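Local coordinates for protein STN1 (Saccharomyces cerevisiae, PDB 3KEY) that regulates telomere length and protects chromosome ends, inhibiting telomerase loading through its interaction with Cdc13, at residues 95-107 with 136-148. Numbering follows the deposited sequence.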
loop_
_atom_site.group_PDB
_atom_site.type_symbol
_atom_site.label_atom_id
_atom_site.label_comp_id
_atom_site.label_asym_id
_atom_site.label_seq_id
_atom_site.Cartn_x
_atom_site.Cartn_y
_atom_site.Cartn_z
ATOM N N LEU A 95 -9.708 1.327 -0.488
ATOM C CA LEU A 95 -8.879 2.361 0.137
ATOM C C LEU A 95 -8.313 3.277 -0.941
ATOM O O LEU A 95 -8.251 4.493 -0.768
ATOM C CB LEU A 95 -7.731 1.733 0.936
ATOM C CG LEU A 95 -8.134 1.175 2.300
ATOM C CD1 LEU A 95 -7.026 0.304 2.892
ATOM C CD2 LEU A 95 -8.465 2.343 3.218
ATOM N N PHE A 96 -7.911 2.684 -2.062
ATOM C CA PHE A 96 -7.372 3.459 -3.167
ATOM C C PHE A 96 -8.447 4.344 -3.786
ATOM O O PHE A 96 -8.177 5.490 -4.137
ATOM C CB PHE A 96 -6.765 2.535 -4.223
ATOM C CG PHE A 96 -5.271 2.481 -4.176
ATOM C CD1 PHE A 96 -4.511 3.406 -4.884
ATOM C CD2 PHE A 96 -4.622 1.538 -3.383
ATOM C CE1 PHE A 96 -3.120 3.401 -4.809
ATOM C CE2 PHE A 96 -3.228 1.520 -3.293
ATOM C CZ PHE A 96 -2.474 2.454 -4.009
ATOM N N GLU A 97 -9.658 3.814 -3.934
ATOM C CA GLU A 97 -10.748 4.605 -4.493
ATOM C C GLU A 97 -10.989 5.791 -3.567
ATOM O O GLU A 97 -11.065 6.937 -4.015
ATOM C CB GLU A 97 -12.024 3.771 -4.613
ATOM C CG GLU A 97 -12.236 3.150 -5.987
ATOM C CD GLU A 97 -13.516 2.330 -6.073
ATOM O OE1 GLU A 97 -14.575 2.813 -5.605
ATOM O OE2 GLU A 97 -13.459 1.205 -6.619
ATOM N N TYR A 98 -11.096 5.506 -2.268
ATOM C CA TYR A 98 -11.310 6.547 -1.269
ATOM C C TYR A 98 -10.244 7.661 -1.362
ATOM O O TYR A 98 -10.576 8.850 -1.392
ATOM C CB TYR A 98 -11.304 5.910 0.120
ATOM C CG TYR A 98 -11.498 6.873 1.272
ATOM C CD1 TYR A 98 -10.431 7.628 1.769
ATOM C CD2 TYR A 98 -12.745 7.007 1.885
ATOM C CE1 TYR A 98 -10.603 8.491 2.856
ATOM C CE2 TYR A 98 -12.931 7.863 2.970
ATOM C CZ TYR A 98 -11.858 8.599 3.453
ATOM O OH TYR A 98 -12.036 9.423 4.546
ATOM N N ALA A 99 -8.970 7.275 -1.405
ATOM C CA ALA A 99 -7.888 8.251 -1.496
ATOM C C ALA A 99 -7.964 9.068 -2.795
ATOM O O ALA A 99 -7.827 10.288 -2.772
ATOM C CB ALA A 99 -6.538 7.545 -1.395
ATOM N N GLU A 100 -8.175 8.393 -3.923
ATOM C CA GLU A 100 -8.275 9.079 -5.214
ATOM C C GLU A 100 -9.379 10.145 -5.207
ATOM O O GLU A 100 -9.182 11.257 -5.700
ATOM C CB GLU A 100 -8.570 8.078 -6.329
ATOM C CG GLU A 100 -7.384 7.259 -6.790
ATOM C CD GLU A 100 -7.812 5.901 -7.318
ATOM O OE1 GLU A 100 -8.920 5.811 -7.894
ATOM O OE2 GLU A 100 -7.044 4.926 -7.160
ATOM N N LYS A 101 -10.538 9.795 -4.660
ATOM C CA LYS A 101 -11.660 10.728 -4.591
ATOM C C LYS A 101 -11.351 11.899 -3.667
ATOM O O LYS A 101 -11.657 13.049 -3.989
ATOM C CB LYS A 101 -12.923 10.017 -4.093
ATOM C CG LYS A 101 -13.532 9.048 -5.100
ATOM C CD LYS A 101 -14.683 8.261 -4.470
ATOM C CE LYS A 101 -15.292 7.255 -5.445
ATOM N NZ LYS A 101 -16.286 6.366 -4.760
ATOM N N ARG A 102 -10.752 11.606 -2.512
ATOM C CA ARG A 102 -10.413 12.656 -1.558
ATOM C C ARG A 102 -9.444 13.649 -2.190
ATOM O O ARG A 102 -9.660 14.858 -2.136
ATOM C CB ARG A 102 -9.791 12.056 -0.292
ATOM C CG ARG A 102 -9.260 13.094 0.698
ATOM C CD ARG A 102 -10.319 14.127 1.014
ATOM N NE ARG A 102 -11.539 13.484 1.489
ATOM C CZ ARG A 102 -11.841 13.295 2.770
ATOM N NH1 ARG A 102 -11.019 13.709 3.729
ATOM N NH2 ARG A 102 -12.964 12.665 3.089
ATOM N N ILE A 103 -8.376 13.128 -2.789
ATOM C CA ILE A 103 -7.366 13.955 -3.433
ATOM C C ILE A 103 -8.009 14.793 -4.545
ATOM O O ILE A 103 -7.736 15.989 -4.685
ATOM C CB ILE A 103 -6.245 13.056 -4.023
ATOM C CG1 ILE A 103 -5.379 12.496 -2.881
ATOM C CG2 ILE A 103 -5.412 13.825 -5.032
ATOM C CD1 ILE A 103 -4.484 11.333 -3.318
ATOM N N SER A 104 -8.872 14.154 -5.327
ATOM C CA SER A 104 -9.549 14.826 -6.425
ATOM C C SER A 104 -10.368 16.040 -5.958
ATOM O O SER A 104 -10.257 17.126 -6.533
ATOM C CB SER A 104 -10.449 13.833 -7.168
ATOM O OG SER A 104 -11.186 14.488 -8.187
ATOM N N VAL A 105 -11.180 15.865 -4.921
ATOM C CA VAL A 105 -11.987 16.974 -4.431
ATOM C C VAL A 105 -11.128 18.074 -3.794
ATOM O O VAL A 105 -11.401 19.263 -3.989
ATOM C CB VAL A 105 -13.065 16.508 -3.411
ATOM C CG1 VAL A 105 -12.416 15.984 -2.142
ATOM C CG2 VAL A 105 -13.987 17.669 -3.077
ATOM N N LEU A 106 -10.091 17.690 -3.051
ATOM C CA LEU A 106 -9.216 18.683 -2.423
ATOM C C LEU A 106 -8.574 19.578 -3.483
ATOM O O LEU A 106 -8.489 20.795 -3.311
ATOM C CB LEU A 106 -8.121 18.005 -1.583
ATOM C CG LEU A 106 -8.584 17.390 -0.253
ATOM C CD1 LEU A 106 -7.420 16.666 0.432
ATOM C CD2 LEU A 106 -9.141 18.498 0.654
ATOM N N MET A 107 -8.129 18.974 -4.577
ATOM C CA MET A 107 -7.517 19.731 -5.656
ATOM C C MET A 107 -8.532 20.663 -6.321
ATOM O O MET A 107 -8.219 21.814 -6.612
ATOM C CB MET A 107 -6.917 18.783 -6.696
ATOM C CG MET A 107 -5.697 18.021 -6.204
ATOM S SD MET A 107 -4.936 17.057 -7.527
ATOM C CE MET A 107 -3.835 18.245 -8.185
ATOM N N VAL A 136 -1.192 6.106 4.988
ATOM C CA VAL A 136 -0.112 6.930 4.464
ATOM C C VAL A 136 0.422 6.336 3.157
ATOM O O VAL A 136 0.605 7.049 2.179
ATOM C CB VAL A 136 1.061 7.043 5.476
ATOM C CG1 VAL A 136 2.293 7.635 4.796
ATOM C CG2 VAL A 136 0.642 7.908 6.660
ATOM N N ASP A 137 0.668 5.030 3.124
ATOM C CA ASP A 137 1.197 4.452 1.897
ATOM C C ASP A 137 0.199 4.507 0.748
ATOM O O ASP A 137 0.591 4.672 -0.402
ATOM C CB ASP A 137 1.703 3.021 2.132
ATOM C CG ASP A 137 2.954 2.990 3.013
ATOM O OD1 ASP A 137 3.670 4.018 3.050
ATOM O OD2 ASP A 137 3.230 1.956 3.659
ATOM N N VAL A 138 -1.091 4.393 1.043
ATOM C CA VAL A 138 -2.069 4.472 -0.034
ATOM C C VAL A 138 -2.076 5.891 -0.622
ATOM O O VAL A 138 -2.030 6.066 -1.845
ATOM C CB VAL A 138 -3.492 4.085 0.453
ATOM C CG1 VAL A 138 -4.519 4.349 -0.656
ATOM C CG2 VAL A 138 -3.511 2.606 0.835
ATOM N N PHE A 139 -2.104 6.900 0.245
ATOM C CA PHE A 139 -2.110 8.282 -0.229
ATOM C C PHE A 139 -0.818 8.662 -0.958
ATOM O O PHE A 139 -0.866 9.387 -1.953
ATOM C CB PHE A 139 -2.399 9.263 0.922
ATOM C CG PHE A 139 -3.878 9.458 1.185
ATOM C CD1 PHE A 139 -4.583 8.562 1.983
ATOM C CD2 PHE A 139 -4.573 10.505 0.577
ATOM C CE1 PHE A 139 -5.963 8.702 2.173
ATOM C CE2 PHE A 139 -5.949 10.658 0.756
ATOM C CZ PHE A 139 -6.649 9.753 1.556
ATOM N N LYS A 140 0.328 8.167 -0.487
ATOM C CA LYS A 140 1.588 8.460 -1.168
ATOM C C LYS A 140 1.535 7.968 -2.623
ATOM O O LYS A 140 1.903 8.696 -3.551
ATOM C CB LYS A 140 2.771 7.804 -0.441
ATOM C CG LYS A 140 3.257 8.581 0.780
ATOM C CD LYS A 140 4.456 7.913 1.452
ATOM C CE LYS A 140 5.024 8.793 2.571
ATOM N NZ LYS A 140 6.175 8.128 3.262
ATOM N N GLU A 141 1.077 6.732 -2.817
ATOM C CA GLU A 141 0.970 6.164 -4.157
ATOM C C GLU A 141 -0.007 6.942 -5.049
ATOM O O GLU A 141 0.282 7.203 -6.217
ATOM C CB GLU A 141 0.529 4.703 -4.088
ATOM C CG GLU A 141 1.628 3.726 -4.406
ATOM C CD GLU A 141 2.449 4.156 -5.618
ATOM O OE1 GLU A 141 1.890 4.315 -6.737
ATOM O OE2 GLU A 141 3.660 4.340 -5.442
ATOM N N CYS A 142 -1.167 7.295 -4.507
ATOM C CA CYS A 142 -2.142 8.056 -5.280
ATOM C C CYS A 142 -1.591 9.435 -5.633
ATOM O O CYS A 142 -1.723 9.888 -6.767
ATOM C CB CYS A 142 -3.444 8.208 -4.500
ATOM S SG CYS A 142 -4.315 6.656 -4.289
ATOM N N LEU A 143 -0.969 10.098 -4.663
ATOM C CA LEU A 143 -0.412 11.426 -4.909
ATOM C C LEU A 143 0.693 11.356 -5.954
ATOM O O LEU A 143 0.817 12.245 -6.799
ATOM C CB LEU A 143 0.103 12.038 -3.597
ATOM C CG LEU A 143 -1.034 12.513 -2.676
ATOM C CD1 LEU A 143 -0.534 12.807 -1.267
ATOM C CD2 LEU A 143 -1.668 13.766 -3.294
ATOM N N LYS A 144 1.481 10.288 -5.905
ATOM C CA LYS A 144 2.567 10.087 -6.862
ATOM C C LYS A 144 1.958 9.998 -8.271
ATOM O O LYS A 144 2.440 10.633 -9.214
ATOM C CB LYS A 144 3.318 8.800 -6.502
ATOM C CG LYS A 144 4.557 8.483 -7.326
ATOM C CD LYS A 144 5.304 7.275 -6.717
ATOM C CE LYS A 144 6.493 6.842 -7.581
ATOM N NZ LYS A 144 7.323 5.753 -6.964
ATOM N N ARG A 145 0.880 9.229 -8.401
ATOM C CA ARG A 145 0.207 9.078 -9.693
ATOM C C ARG A 145 -0.462 10.372 -10.140
ATOM O O ARG A 145 -0.437 10.712 -11.320
ATOM C CB ARG A 145 -0.859 7.982 -9.627
ATOM C CG ARG A 145 -0.308 6.607 -9.348
ATOM C CD ARG A 145 -1.428 5.584 -9.231
ATOM N NE ARG A 145 -0.898 4.229 -9.133
ATOM C CZ ARG A 145 -1.646 3.135 -9.136
ATOM N NH1 ARG A 145 -2.966 3.234 -9.227
ATOM N NH2 ARG A 145 -1.071 1.943 -9.066
ATOM N N THR A 146 -1.067 11.084 -9.193
ATOM C CA THR A 146 -1.752 12.332 -9.501
ATOM C C THR A 146 -0.787 13.376 -10.062
ATOM O O THR A 146 -1.098 14.054 -11.051
ATOM C CB THR A 146 -2.463 12.901 -8.254
ATOM O OG1 THR A 146 -3.474 11.981 -7.826
ATOM C CG2 THR A 146 -3.118 14.245 -8.568
ATOM N N LYS A 147 0.380 13.504 -9.441
ATOM C CA LYS A 147 1.367 14.466 -9.919
ATOM C C LYS A 147 1.809 14.116 -11.345
ATOM O O LYS A 147 2.025 15.007 -12.170
ATOM C CB LYS A 147 2.586 14.500 -8.994
ATOM C CG LYS A 147 3.673 15.454 -9.469
ATOM C CD LYS A 147 4.775 15.621 -8.434
ATOM C CE LYS A 147 5.818 16.630 -8.907
ATOM N NZ LYS A 147 6.864 16.874 -7.875
ATOM N N LYS A 148 1.941 12.822 -11.636
ATOM C CA LYS A 148 2.345 12.392 -12.974
ATOM C C LYS A 148 1.258 12.636 -14.013
ATOM O O LYS A 148 1.551 13.078 -15.123
ATOM C CB LYS A 148 2.721 10.908 -12.997
ATOM C CG LYS A 148 4.121 10.608 -12.503
ATOM C CD LYS A 148 4.528 9.178 -12.853
ATOM C CE LYS A 148 5.954 8.885 -12.411
ATOM N NZ LYS A 148 6.399 7.527 -12.846
#
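A99 sets its methyl group squarely over one face of the F139 ring, with CB 3.7 Å from the ring centroid and 11° off its normal. F139 reaches from helix 132-149 into the hole formed by Y98, A99, R102 and I103, where R102 CG meets the ring's edge and CZ, at its far end, points to the edge of the Y98 ring. The roles are exchanged in a second methyl-over-ring contact nearer the N-terminal end of both segments: V138 CG1 sits over the centre of the F96 face, put there by a chi1 of 173° that turns this methyl opposite the backbone N. C142 SG, set obliquely to the same ring, comes within 3.3 Å of F96 CD1 and fills a hole lined by F96, A99, E100 and I103. I103 returns the interlock, its CD1 pressed tightly against C142 CB at 3.5 Å and lying 3.7 Å from L143 CG. An alanine in place of F139 would probably leave the A99 methyl without its aromatic floor and open a gap beside I103. The segment axes cross at -55°, so toward the C-terminal ends the helices draw apart, and the contact thins to M107 SD meeting T146 CG2 tip to tip at 3.5 Å; T146 OG1 donates a hydrogen bond to C142 O within its own helix. The solvent side is looser: the R145 guanidinium lays a face toward F96 CE1, and E100 extends past C142 SG. L15 of helix 6-16 also packs on F96, while I159 of strand 154-161 touches F139. Such knobs-into-holes packing joins two helices of the second winged helix-turn-helix unit in the Stn1 C-terminal region.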